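Type III Pentaketide Synthase (Neurospora crassa, PDB 3EUT) is a type III polyketide synthase of the chalcone and stilbene synthase family, thought to build a pentaketide by acyl transfer. Local coordinates at residues Thr110-Ala115 and Ala173-Thr178; Val181-Glu186 and Gly249-Leu254; Arg44-Asp49 and Asp322-His327. All coordinates share one frame; numbering follows the deposited sequence.

Interaction 1 (Thr110-Ala115 and Ala173-Thr178); sequences TCTDSA and ALEVST. With DCR (icosanoic acid), chain E.
Hydrogen bonds from Thr110, Cys111 and Thr112 hold the loop 110-115 against segment 173-178. The carboxylate of Glu175 receives Cys111 N at OE1, 3.0 Å away, on the syn lone pair and nearly straight, with an N-H...O angle of 170°. The same OE1 lies 3.1 Å from Thr112 OG1, whose proton has more than one acceptor within reach. OE2 receives a weak bond from the same Cys111 N-H and is hydrogen-bonded to Ser332 OG.

Two threonine hydroxyls make the bonds to the backbone of 173-178. Thr110 OG1 donates to Leu174 O at 2.8 Å, meeting the carbonyl almost end on (162°), and also accepts from Thr112 N, which forms an ST turn. In Thr112 the hydroxyl sits between backbone N and carbonyl carbon (chi1 52°), and that rotation brings OG1 to within 3.0 Å of Val176 N, from which it accepts. A water adds a further bridge, donating to both Thr112 O and Val176 O.

Apolar contact between the segments is slight; the nearer apolar neighbours belong to the icosanoic acid. Ser177 CB lies 3.4 Å from ligand C6, and Cys111 SG lies 3.6 Å from ligand C3. Cys111 also packs on Asn116 of the second subunit.

Strands 105-109 and 168-175 are parallel neighbours in the mixed sheet of this thiolase-type fold. The contact ties together the chain segments leaving their C-terminal ends, where the buried loops border the fatty-acid site.

Interaction 2 (Val181-Glu186 and Gly249-Leu254); sequences VRSELE and GWKVVL. With DCR (icosanoic acid), chain E.
Ser183 OG is gripped from two directions: it accepts from Lys251 NZ at 2.8 Å and donates to a water at 2.7 Å. That water in turn gives its protons to Glu184 OE2, 2.7 Å away, and to Trp250 O at 2.6 Å, so helix and strand share one solvent molecule. Lys251 reaches the helix from the strand by a bend at chi2 (-72°), beyond which the chain runs extended and carries NZ to Ser183. The ammonium is also hydrogen-bonded to Ser187 OG, one turn further along the helix.

Glu184 comes to the strand differently. Its bent chain crosses Val252 at about a right angle and sets OE2 3.9 Å from Val252 CG2, while OE1 forms a salt bridge with Arg195. Lys251 NZ lies 5.2 Å from Glu184 OE2, too far for a direct pair, though the opposite charges probably still favour one another. An alanine in place of Lys251 would probably leave Ser183 OG and Ser187 OG without their shared donor and open a gap between helix and strand.

The axes of helix segment 181-186 and strand 249-254 approach to 8.9 Å, with a crossing angle of -52°. On the ligand side the surfaces are apolar: Val252 CG2 touches C7 of the icosanoic acid at 3.6 Å, and Val181 CB touches C13. The side chain of Trp250 leaves the strand pointing away from the helix, and its NE1 is hydrogen-bonded to Ser114 OG of the second subunit. The chemistry is thus divided, with lysine, serine and water joining helix to strand while valines face the fatty chain.

Interaction 3 (Arg44-Asp49 and Asp322-His327); sequences RYTGID and DRYINH
Tyr324 OH donates to Thr46 O at 2.9 Å, and this bond from helix to loop is matched by one in the reverse sense, from Asp49 N to Ile325 O at 2.7 Å. The two differ in geometry. Around Thr46 O the phenol stands above the carbonyl plane, 41° out of it, although the oxygen itself lies at the edge of the ring, close to the ring's plane. Asp49 N approaches Ile325 O in the carbonyl plane, on a lone pair, but the N-H...O angle is only 142°. Ile325 is further tied by a backbone hydrogen bond to Gln50, so the loop follows the helix for another residue.

Within the loop, Thr46 OG1 accepts from Ile48 N at 3.1 Å, closing an ST turn. Gly47 sits at a positive phi, where a side chain would jam against the preceding carbonyl oxygen.

Apolar groups fill the space between the two bonds. Ile48 CG1 rests over one face of the Tyr324 ring, 3.7 Å from its centroid, in a CH-pi contact, the side chains crossing at about a right angle. With CG of Tyr324 anti to the backbone N (chi1 -177°), the ring reaches the loop and its OH meets Thr46 O. Ile325 CG1 packs on Gly47 O at 3.5 Å, and Asp49 CB lies against Ile325 CG2.

Earlier in the helix, Asp322 OD2 accepts from Arg323 NH1 at 2.7 Å in a salt bridge and has a second partner in Arg341. His327 ND1 is bonded to Ser52 OG, just after the loop.

With one donor supplied by each side, the tyrosine hydroxyl and a late helix carbonyl both find partners in the loop, and this pairing, with isoleucine over the ring, fixes loop against helix at the surface.

Overall arrangement
Interactions 1 and 2 are neighbours, with centres 14 Å apart, and both touch the icosanoic acid: the loop and strand end of interaction 1 and the valines of interaction 2 line overlapping stretches of its chain. They also meet directly, since the Trp250 indole packs on the backbone of 112-114, its CH2 3.6 Å from Ser114 N. Strand 168-175 is followed in the chain by helix 181-191, joining the two contacts along the chain. Interaction 3 stands apart, its centre 21 Å from that of interaction 1 and 20 Å from that of interaction 2. It closes a long chain loop enclosing both, and the side chain of Ile48 is about 9 Å from the ligand.

Interaction 1 (Thr110-Ala115 and Ala173-Thr178)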
loop_
_atom_site.group_PDB
_atom_site.type_symbol
_atom_site.label_atom_id
_atom_site.label_comp_id
_atom_site.label_asym_id
_atom_site.label_seq_id
_atom_site.Cartn_x
_atom_site.Cartn_y
_atom_site.Cartn_z
ATOM N N THR A 110 -5.856 4.578 -1.173
ATOM C CA THR A 110 -7.281 4.289 -1.326
ATOM C C THR A 110 -7.574 3.071 -0.456
ATOM O O THR A 110 -6.692 2.225 -0.248
ATOM C CB THR A 110 -7.690 3.967 -2.790
ATOM O OG1 THR A 110 -9.122 3.849 -2.864
ATOM C CG2 THR A 110 -7.031 2.652 -3.318
ATOM N N CYS A 111 -8.800 2.982 0.047
ATOM C CA CYS A 111 -9.256 1.773 0.740
ATOM C C CYS A 111 -10.468 1.167 0.016
ATOM O O CYS A 111 -11.011 0.141 0.438
ATOM C CB CYS A 111 -9.566 2.070 2.221
ATOM S SG CYS A 111 -11.007 3.172 2.504
ATOM N N THR A 112 -10.853 1.762 -1.108
ATOM C CA THR A 112 -12.037 1.295 -1.838
ATOM C C THR A 112 -11.714 0.671 -3.200
ATOM O O THR A 112 -12.596 0.596 -4.083
ATOM C CB THR A 112 -13.083 2.416 -2.012
ATOM O OG1 THR A 112 -12.451 3.564 -2.578
ATOM C CG2 THR A 112 -13.721 2.792 -0.667
ATOM N N ASP A 113 -10.458 0.233 -3.358
ATOM C CA ASP A 113 -10.020 -0.578 -4.502
ATOM C C ASP A 113 -8.905 -1.562 -4.148
ATOM O O ASP A 113 -8.109 -1.319 -3.225
ATOM C CB ASP A 113 -9.526 0.302 -5.661
ATOM C CG ASP A 113 -9.454 -0.460 -6.970
ATOM O OD1 ASP A 113 -10.455 -1.146 -7.310
ATOM O OD2 ASP A 113 -8.414 -0.390 -7.666
ATOM N N SER A 114 -8.848 -2.657 -4.906
ATOM C CA SER A 114 -7.700 -3.573 -4.949
ATOM C C SER A 114 -7.413 -3.957 -6.403
ATOM O O SER A 114 -8.316 -4.335 -7.153
ATOM C CB SER A 114 -7.959 -4.837 -4.123
ATOM O OG SER A 114 -6.834 -5.710 -4.187
ATOM N N ALA A 115 -6.150 -3.867 -6.806
ATOM C CA ALA A 115 -5.793 -4.060 -8.202
ATOM C C ALA A 115 -4.278 -4.214 -8.296
ATOM O O ALA A 115 -3.547 -3.625 -7.495
ATOM C CB ALA A 115 -6.237 -2.842 -9.030
ATOM N N ALA A 173 -5.074 11.000 -2.944
ATOM C CA ALA A 173 -6.068 10.148 -2.318
ATOM C C ALA A 173 -7.299 10.109 -3.233
ATOM O O ALA A 173 -7.743 11.138 -3.742
ATOM C CB ALA A 173 -6.449 10.676 -0.950
ATOM N N LEU A 174 -7.819 8.907 -3.430
ATOM C CA LEU A 174 -8.993 8.666 -4.257
ATOM C C LEU A 174 -9.881 7.681 -3.517
ATOM O O LEU A 174 -9.437 6.584 -3.182
ATOM C CB LEU A 174 -8.593 8.065 -5.613
ATOM C CG LEU A 174 -9.746 7.521 -6.485
ATOM C CD1 LEU A 174 -10.803 8.625 -6.750
ATOM C CD2 LEU A 174 -9.236 6.966 -7.793
ATOM N N GLU A 175 -11.127 8.065 -3.255
ATOM C CA GLU A 175 -12.073 7.146 -2.644
ATOM C C GLU A 175 -13.398 7.123 -3.412
ATOM O O GLU A 175 -13.943 8.172 -3.787
ATOM C CB GLU A 175 -12.288 7.478 -1.174
ATOM C CG GLU A 175 -10.967 7.564 -0.337
ATOM C CD GLU A 175 -10.368 6.195 0.015
ATOM O OE1 GLU A 175 -10.864 5.160 -0.499
ATOM O OE2 GLU A 175 -9.396 6.156 0.817
ATOM N N VAL A 176 -13.872 5.913 -3.675
ATOM C CA VAL A 176 -15.178 5.703 -4.282
ATOM C C VAL A 176 -15.941 4.748 -3.367
ATOM O O VAL A 176 -15.849 3.525 -3.501
ATOM C CB VAL A 176 -15.080 5.161 -5.736
ATOM C CG1 VAL A 176 -16.492 4.896 -6.315
ATOM C CG2 VAL A 176 -14.341 6.132 -6.626
ATOM N N SER A 177 -16.699 5.322 -2.438
ATOM C CA SER A 177 -17.441 4.534 -1.468
ATOM C C SER A 177 -18.924 4.365 -1.809
ATOM O O SER A 177 -19.553 3.423 -1.337
ATOM C CB SER A 177 -17.282 5.122 -0.068
ATOM O OG SER A 177 -17.441 6.525 -0.069
ATOM N N THR A 178 -19.489 5.253 -2.620
ATOM C CA THR A 178 -20.953 5.255 -2.770
ATOM C C THR A 178 -21.499 4.037 -3.517
ATOM O O THR A 178 -22.675 3.700 -3.363
ATOM C CB THR A 178 -21.518 6.545 -3.393
ATOM O OG1 THR A 178 -20.991 6.722 -4.711
ATOM C CG2 THR A 178 -21.220 7.760 -2.505
HETATM O O1 DCR E . -13.587 2.058 7.463
HETATM C C1 DCR E . -13.308 2.899 6.566
HETATM O O2 DCR E . -12.141 3.300 6.344
HETATM C C2 DCR E . -14.442 3.462 5.734
HETATM C C3 DCR E . -14.150 3.468 4.231
HETATM C C4 DCR E . -15.361 3.861 3.371
HETATM C C5 DCR E . -16.619 3.056 3.691
HETATM C C6 DCR E . -17.615 2.971 2.534
HETATM C C7 DCR E . -19.014 2.613 3.039
HETATM C C8 DCR E . -20.086 2.574 1.951
HETATM C C9 DCR E . -20.949 3.829 2.023
HETATM C C10 DCR E . -22.054 3.863 0.976
HETATM C C11 DCR E . -22.504 5.303 0.746
HETATM C C12 DCR E . -23.974 5.379 0.359
HETATM C C13 DCR E . -24.138 5.710 -1.114
HETATM C C14 DCR E . -25.271 6.689 -1.412
HETATM C C15 DCR E . -25.279 7.002 -2.904
HETATM C C16 DCR E . -26.418 6.350 -3.689
HETATM C C17 DCR E . -25.923 5.454 -4.828
HETATM C C18 DCR E . -25.042 6.148 -5.860
HETATM C C19 DCR E . -24.864 5.243 -7.069
HETATM C C20 DCR E . -23.428 5.166 -7.529
HETATM O O HOH W 1 -15.102 1.501 -5.107
#

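Interaction 2 (Val181-Glu186 and Gly249-Leu254)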
loop_
_atom_site.group_PDB
_atom_site.type_symbol
_atom_site.label_atom_id
_atom_site.label_comp_id
_atom_site.label_asym_id
_atom_site.label_seq_id
_atom_site.Cartn_x
_atom_site.Cartn_y
_atom_site.Cartn_z
ATOM N N VAL A 181 -23.256 0.913 -1.714
ATOM C CA VAL A 181 -24.560 1.120 -1.096
ATOM C C VAL A 181 -25.390 -0.171 -1.005
ATOM O O VAL A 181 -25.983 -0.439 0.031
ATOM C CB VAL A 181 -25.372 2.263 -1.780
ATOM C CG1 VAL A 181 -25.666 1.950 -3.240
ATOM C CG2 VAL A 181 -26.656 2.568 -1.007
ATOM N N ARG A 182 -25.414 -0.958 -2.074
ATOM C CA ARG A 182 -26.222 -2.189 -2.103
ATOM C C ARG A 182 -25.673 -3.255 -1.170
ATOM O O ARG A 182 -26.428 -4.055 -0.614
ATOM C CB ARG A 182 -26.330 -2.738 -3.529
ATOM C CG ARG A 182 -27.243 -1.938 -4.473
ATOM C CD ARG A 182 -28.738 -2.174 -4.190
ATOM N NE ARG A 182 -29.091 -3.590 -4.262
ATOM C CZ ARG A 182 -29.445 -4.225 -5.375
ATOM N NH1 ARG A 182 -29.521 -3.578 -6.532
ATOM N NH2 ARG A 182 -29.721 -5.522 -5.330
ATOM N N SER A 183 -24.346 -3.290 -1.026
ATOM C CA SER A 183 -23.690 -4.178 -0.061
ATOM C C SER A 183 -24.118 -3.867 1.375
ATOM O O SER A 183 -24.537 -4.763 2.127
ATOM C CB SER A 183 -22.161 -4.063 -0.196
ATOM O OG SER A 183 -21.499 -4.684 0.903
ATOM N N GLU A 184 -23.997 -2.601 1.776
ATOM C CA GLU A 184 -24.444 -2.194 3.099
ATOM C C GLU A 184 -25.946 -2.467 3.296
ATOM O O GLU A 184 -26.342 -2.955 4.341
ATOM C CB GLU A 184 -24.104 -0.728 3.376
ATOM C CG GLU A 184 -22.592 -0.489 3.619
ATOM C CD GLU A 184 -22.069 -1.326 4.779
ATOM O OE1 GLU A 184 -22.650 -1.241 5.891
ATOM O OE2 GLU A 184 -21.080 -2.072 4.580
ATOM N N LEU A 185 -26.762 -2.171 2.288
ATOM C CA LEU A 185 -28.204 -2.450 2.377
ATOM C C LEU A 185 -28.462 -3.941 2.638
ATOM O O LEU A 185 -29.229 -4.286 3.528
ATOM C CB LEU A 185 -28.942 -1.954 1.131
ATOM C CG LEU A 185 -29.038 -0.431 0.967
ATOM C CD1 LEU A 185 -29.671 -0.090 -0.377
ATOM C CD2 LEU A 185 -29.767 0.249 2.133
ATOM N N GLU A 186 -27.775 -4.810 1.903
ATOM C CA GLU A 186 -27.928 -6.259 2.082
ATOM C C GLU A 186 -27.548 -6.708 3.498
ATOM O O GLU A 186 -28.278 -7.489 4.116
ATOM C CB GLU A 186 -27.171 -7.043 0.999
ATOM C CG GLU A 186 -27.565 -8.523 0.904
ATOM C CD GLU A 186 -27.713 -9.018 -0.542
ATOM O OE1 GLU A 186 -26.802 -9.727 -1.025
ATOM O OE2 GLU A 186 -28.744 -8.698 -1.201
ATOM N N GLY A 249 -17.341 -6.485 -2.046
ATOM C CA GLY A 249 -16.506 -5.298 -1.820
ATOM C C GLY A 249 -15.815 -5.294 -0.464
ATOM O O GLY A 249 -14.993 -6.158 -0.168
ATOM N N TRP A 250 -16.138 -4.307 0.360
ATOM C CA TRP A 250 -15.612 -4.263 1.713
ATOM C C TRP A 250 -16.741 -3.914 2.653
ATOM O O TRP A 250 -17.586 -3.073 2.330
ATOM C CB TRP A 250 -14.464 -3.246 1.869
ATOM C CG TRP A 250 -13.194 -3.599 1.148
ATOM C CD1 TRP A 250 -12.076 -4.168 1.695
ATOM C CD2 TRP A 250 -12.906 -3.401 -0.245
ATOM N NE1 TRP A 250 -11.112 -4.340 0.732
ATOM C CE2 TRP A 250 -11.588 -3.876 -0.468
ATOM C CE3 TRP A 250 -13.632 -2.877 -1.327
ATOM C CZ2 TRP A 250 -10.980 -3.851 -1.731
ATOM C CZ3 TRP A 250 -13.030 -2.844 -2.593
ATOM C CH2 TRP A 250 -11.710 -3.330 -2.783
ATOM N N LYS A 251 -16.736 -4.559 3.816
ATOM C CA LYS A 251 -17.757 -4.362 4.829
ATOM C C LYS A 251 -17.219 -3.490 5.956
ATOM O O LYS A 251 -16.175 -3.791 6.551
ATOM C CB LYS A 251 -18.222 -5.713 5.391
ATOM C CG LYS A 251 -18.823 -6.676 4.358
ATOM C CD LYS A 251 -20.187 -6.204 3.904
ATOM C CE LYS A 251 -20.965 -7.318 3.249
ATOM N NZ LYS A 251 -22.171 -6.786 2.564
ATOM N N VAL A 252 -17.962 -2.422 6.233
ATOM C CA VAL A 252 -17.668 -1.465 7.297
ATOM C C VAL A 252 -17.796 -2.070 8.693
ATOM O O VAL A 252 -18.770 -2.772 8.994
ATOM C CB VAL A 252 -18.582 -0.219 7.169
ATOM C CG1 VAL A 252 -18.365 0.770 8.326
ATOM C CG2 VAL A 252 -18.338 0.458 5.829
ATOM N N VAL A 253 -16.778 -1.820 9.520
ATOM C CA VAL A 253 -16.852 -2.048 10.960
ATOM C C VAL A 253 -16.706 -0.669 11.607
ATOM O O VAL A 253 -15.753 0.042 11.324
ATOM C CB VAL A 253 -15.739 -3.002 11.457
ATOM C CG1 VAL A 253 -15.789 -3.168 12.992
ATOM C CG2 VAL A 253 -15.826 -4.358 10.748
ATOM N N LEU A 254 -17.665 -0.282 12.448
ATOM C CA LEU A 254 -17.668 1.060 13.042
ATOM C C LEU A 254 -18.520 1.053 14.283
ATOM O O LEU A 254 -19.751 1.088 14.205
ATOM C CB LEU A 254 -18.136 2.112 12.029
ATOM C CG LEU A 254 -18.391 3.598 12.314
ATOM C CD1 LEU A 254 -17.371 4.241 13.254
ATOM C CD2 LEU A 254 -18.377 4.311 10.967
HETATM O O1 DCR E . -13.587 2.058 7.463
HETATM C C1 DCR E . -13.308 2.899 6.566
HETATM O O2 DCR E . -12.141 3.300 6.344
HETATM C C2 DCR E . -14.442 3.462 5.734
HETATM C C3 DCR E . -14.150 3.468 4.231
HETATM C C4 DCR E . -15.361 3.861 3.371
HETATM C C5 DCR E . -16.619 3.056 3.691
HETATM C C6 DCR E . -17.615 2.971 2.534
HETATM C C7 DCR E . -19.014 2.613 3.039
HETATM C C8 DCR E . -20.086 2.574 1.951
HETATM C C9 DCR E . -20.949 3.829 2.023
HETATM C C10 DCR E . -22.054 3.863 0.976
HETATM C C11 DCR E . -22.504 5.303 0.746
HETATM C C12 DCR E . -23.974 5.379 0.359
HETATM C C13 DCR E . -24.138 5.710 -1.114
HETATM C C14 DCR E . -25.271 6.689 -1.412
HETATM C C15 DCR E . -25.279 7.002 -2.904
HETATM C C16 DCR E . -26.418 6.350 -3.689
HETATM C C17 DCR E . -25.923 5.454 -4.828
HETATM C C18 DCR E . -25.042 6.148 -5.860
HETATM C C19 DCR E . -24.864 5.243 -7.069
HETATM C C20 DCR E . -23.428 5.166 -7.529
HETATM O O HOH W 2 -20.140 -2.611 2.070
#

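Interaction 3 (Arg44-Asp49 and Asp322-His327)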
loop_
_atom_site.group_PDB
_atom_site.type_symbol
_atom_site.label_atom_id
_atom_site.label_comp_id
_atom_site.label_asym_id
_atom_site.label_seq_id
_atom_site.Cartn_x
_atom_site.Cartn_y
_atom_site.Cartn_z
ATOM N N ARG A 44 -30.471 10.617 8.426
ATOM C CA ARG A 44 -30.962 11.985 8.485
ATOM C C ARG A 44 -30.526 12.750 9.738
ATOM O O ARG A 44 -30.918 13.911 9.928
ATOM C CB ARG A 44 -32.489 11.978 8.306
ATOM C CG ARG A 44 -32.856 11.596 6.871
ATOM C CD ARG A 44 -34.325 11.374 6.690
ATOM N NE ARG A 44 -34.635 11.005 5.315
ATOM C CZ ARG A 44 -34.861 11.868 4.331
ATOM N NH1 ARG A 44 -34.822 13.185 4.541
ATOM N NH2 ARG A 44 -35.138 11.408 3.126
ATOM N N TYR A 45 -29.727 12.109 10.594
ATOM C CA TYR A 45 -29.228 12.748 11.823
ATOM C C TYR A 45 -27.737 13.115 11.787
ATOM O O TYR A 45 -27.181 13.531 12.810
ATOM C CB TYR A 45 -29.417 11.858 13.071
ATOM C CG TYR A 45 -30.720 11.105 13.267
ATOM C CD1 TYR A 45 -31.959 11.666 12.934
ATOM C CD2 TYR A 45 -30.706 9.832 13.859
ATOM C CE1 TYR A 45 -33.158 10.952 13.144
ATOM C CE2 TYR A 45 -31.883 9.116 14.071
ATOM C CZ TYR A 45 -33.110 9.683 13.719
ATOM O OH TYR A 45 -34.281 8.966 13.953
ATOM N N THR A 46 -27.082 12.956 10.641
ATOM C CA THR A 46 -25.636 13.149 10.555
ATOM C C THR A 46 -25.206 14.610 10.532
ATOM O O THR A 46 -24.098 14.941 10.965
ATOM C CB THR A 46 -25.070 12.494 9.295
ATOM O OG1 THR A 46 -25.764 13.024 8.157
ATOM C CG2 THR A 46 -25.224 10.958 9.364
ATOM N N GLY A 47 -26.066 15.479 10.014
ATOM C CA GLY A 47 -25.680 16.859 9.743
ATOM C C GLY A 47 -25.030 17.033 8.375
ATOM O O GLY A 47 -24.557 18.119 8.055
ATOM N N ILE A 48 -24.993 15.963 7.575
ATOM C CA ILE A 48 -24.564 16.033 6.180
ATOM C C ILE A 48 -25.777 16.400 5.312
ATOM O O ILE A 48 -26.771 15.685 5.305
ATOM C CB ILE A 48 -23.997 14.686 5.664
ATOM C CG1 ILE A 48 -22.857 14.169 6.551
ATOM C CG2 ILE A 48 -23.520 14.835 4.223
ATOM C CD1 ILE A 48 -22.436 12.702 6.241
ATOM N N ASP A 49 -25.687 17.518 4.594
ATOM C CA ASP A 49 -26.775 17.980 3.736
ATOM C C ASP A 49 -26.790 17.243 2.395
ATOM O O ASP A 49 -27.849 16.781 1.934
ATOM C CB ASP A 49 -26.655 19.493 3.514
ATOM C CG ASP A 49 -27.831 20.087 2.732
ATOM O OD1 ASP A 49 -28.951 19.548 2.785
ATOM O OD2 ASP A 49 -27.627 21.123 2.070
ATOM N N ASP A 322 -17.573 22.812 6.483
ATOM C CA ASP A 322 -17.922 23.068 5.083
ATOM C C ASP A 322 -17.883 21.818 4.189
ATOM O O ASP A 322 -18.820 21.565 3.427
ATOM C CB ASP A 322 -17.029 24.163 4.480
ATOM C CG ASP A 322 -17.427 24.519 3.066
ATOM O OD1 ASP A 322 -18.298 25.393 2.908
ATOM O OD2 ASP A 322 -16.881 23.937 2.101
ATOM N N ARG A 323 -16.800 21.046 4.273
ATOM C CA ARG A 323 -16.701 19.809 3.489
ATOM C C ARG A 323 -17.713 18.761 3.976
ATOM O O ARG A 323 -18.359 18.099 3.166
ATOM C CB ARG A 323 -15.264 19.247 3.500
ATOM C CG ARG A 323 -14.296 19.878 2.463
ATOM C CD ARG A 323 -14.759 21.256 1.880
ATOM N NE ARG A 323 -14.415 21.314 0.458
ATOM C CZ ARG A 323 -15.087 21.977 -0.474
ATOM N NH1 ARG A 323 -16.185 22.668 -0.182
ATOM N NH2 ARG A 323 -14.654 21.926 -1.727
ATOM N N TYR A 324 -17.862 18.626 5.289
ATOM C CA TYR A 324 -18.737 17.589 5.862
ATOM C C TYR A 324 -20.190 17.816 5.466
ATOM O O TYR A 324 -20.857 16.900 4.959
ATOM C CB TYR A 324 -18.610 17.563 7.390
ATOM C CG TYR A 324 -19.427 16.486 8.091
ATOM C CD1 TYR A 324 -19.081 15.136 7.989
ATOM C CD2 TYR A 324 -20.521 16.826 8.883
ATOM C CE1 TYR A 324 -19.826 14.142 8.660
ATOM C CE2 TYR A 324 -21.273 15.839 9.558
ATOM C CZ TYR A 324 -20.929 14.508 9.428
ATOM O OH TYR A 324 -21.677 13.538 10.095
ATOM N N ILE A 325 -20.666 19.043 5.689
ATOM C CA ILE A 325 -22.061 19.400 5.415
ATOM C C ILE A 325 -22.420 19.287 3.935
ATOM O O ILE A 325 -23.488 18.759 3.582
ATOM C CB ILE A 325 -22.408 20.828 5.954
ATOM C CG1 ILE A 325 -22.415 20.826 7.482
ATOM C CG2 ILE A 325 -23.804 21.302 5.471
ATOM C CD1 ILE A 325 -22.521 22.227 8.089
ATOM N N ASN A 326 -21.523 19.774 3.081
ATOM C CA ASN A 326 -21.808 19.920 1.673
ATOM C C ASN A 326 -21.348 18.738 0.829
ATOM O O ASN A 326 -21.824 18.584 -0.302
ATOM C CB ASN A 326 -21.216 21.230 1.121
ATOM C CG ASN A 326 -21.839 22.459 1.752
ATOM O OD1 ASN A 326 -21.155 23.247 2.385
ATOM N ND2 ASN A 326 -23.144 22.604 1.612
ATOM N N HIS A 327 -20.441 17.911 1.366
ATOM C CA HIS A 327 -19.885 16.797 0.581
ATOM C C HIS A 327 -19.842 15.448 1.296
ATOM O O HIS A 327 -19.711 14.424 0.645
ATOM C CB HIS A 327 -18.478 17.147 0.043
ATOM C CG HIS A 327 -18.453 18.371 -0.822
ATOM N ND1 HIS A 327 -18.640 18.323 -2.185
ATOM C CD2 HIS A 327 -18.302 19.680 -0.510
ATOM C CE1 HIS A 327 -18.578 19.547 -2.682
ATOM N NE2 HIS A 327 -18.390 20.391 -1.683
#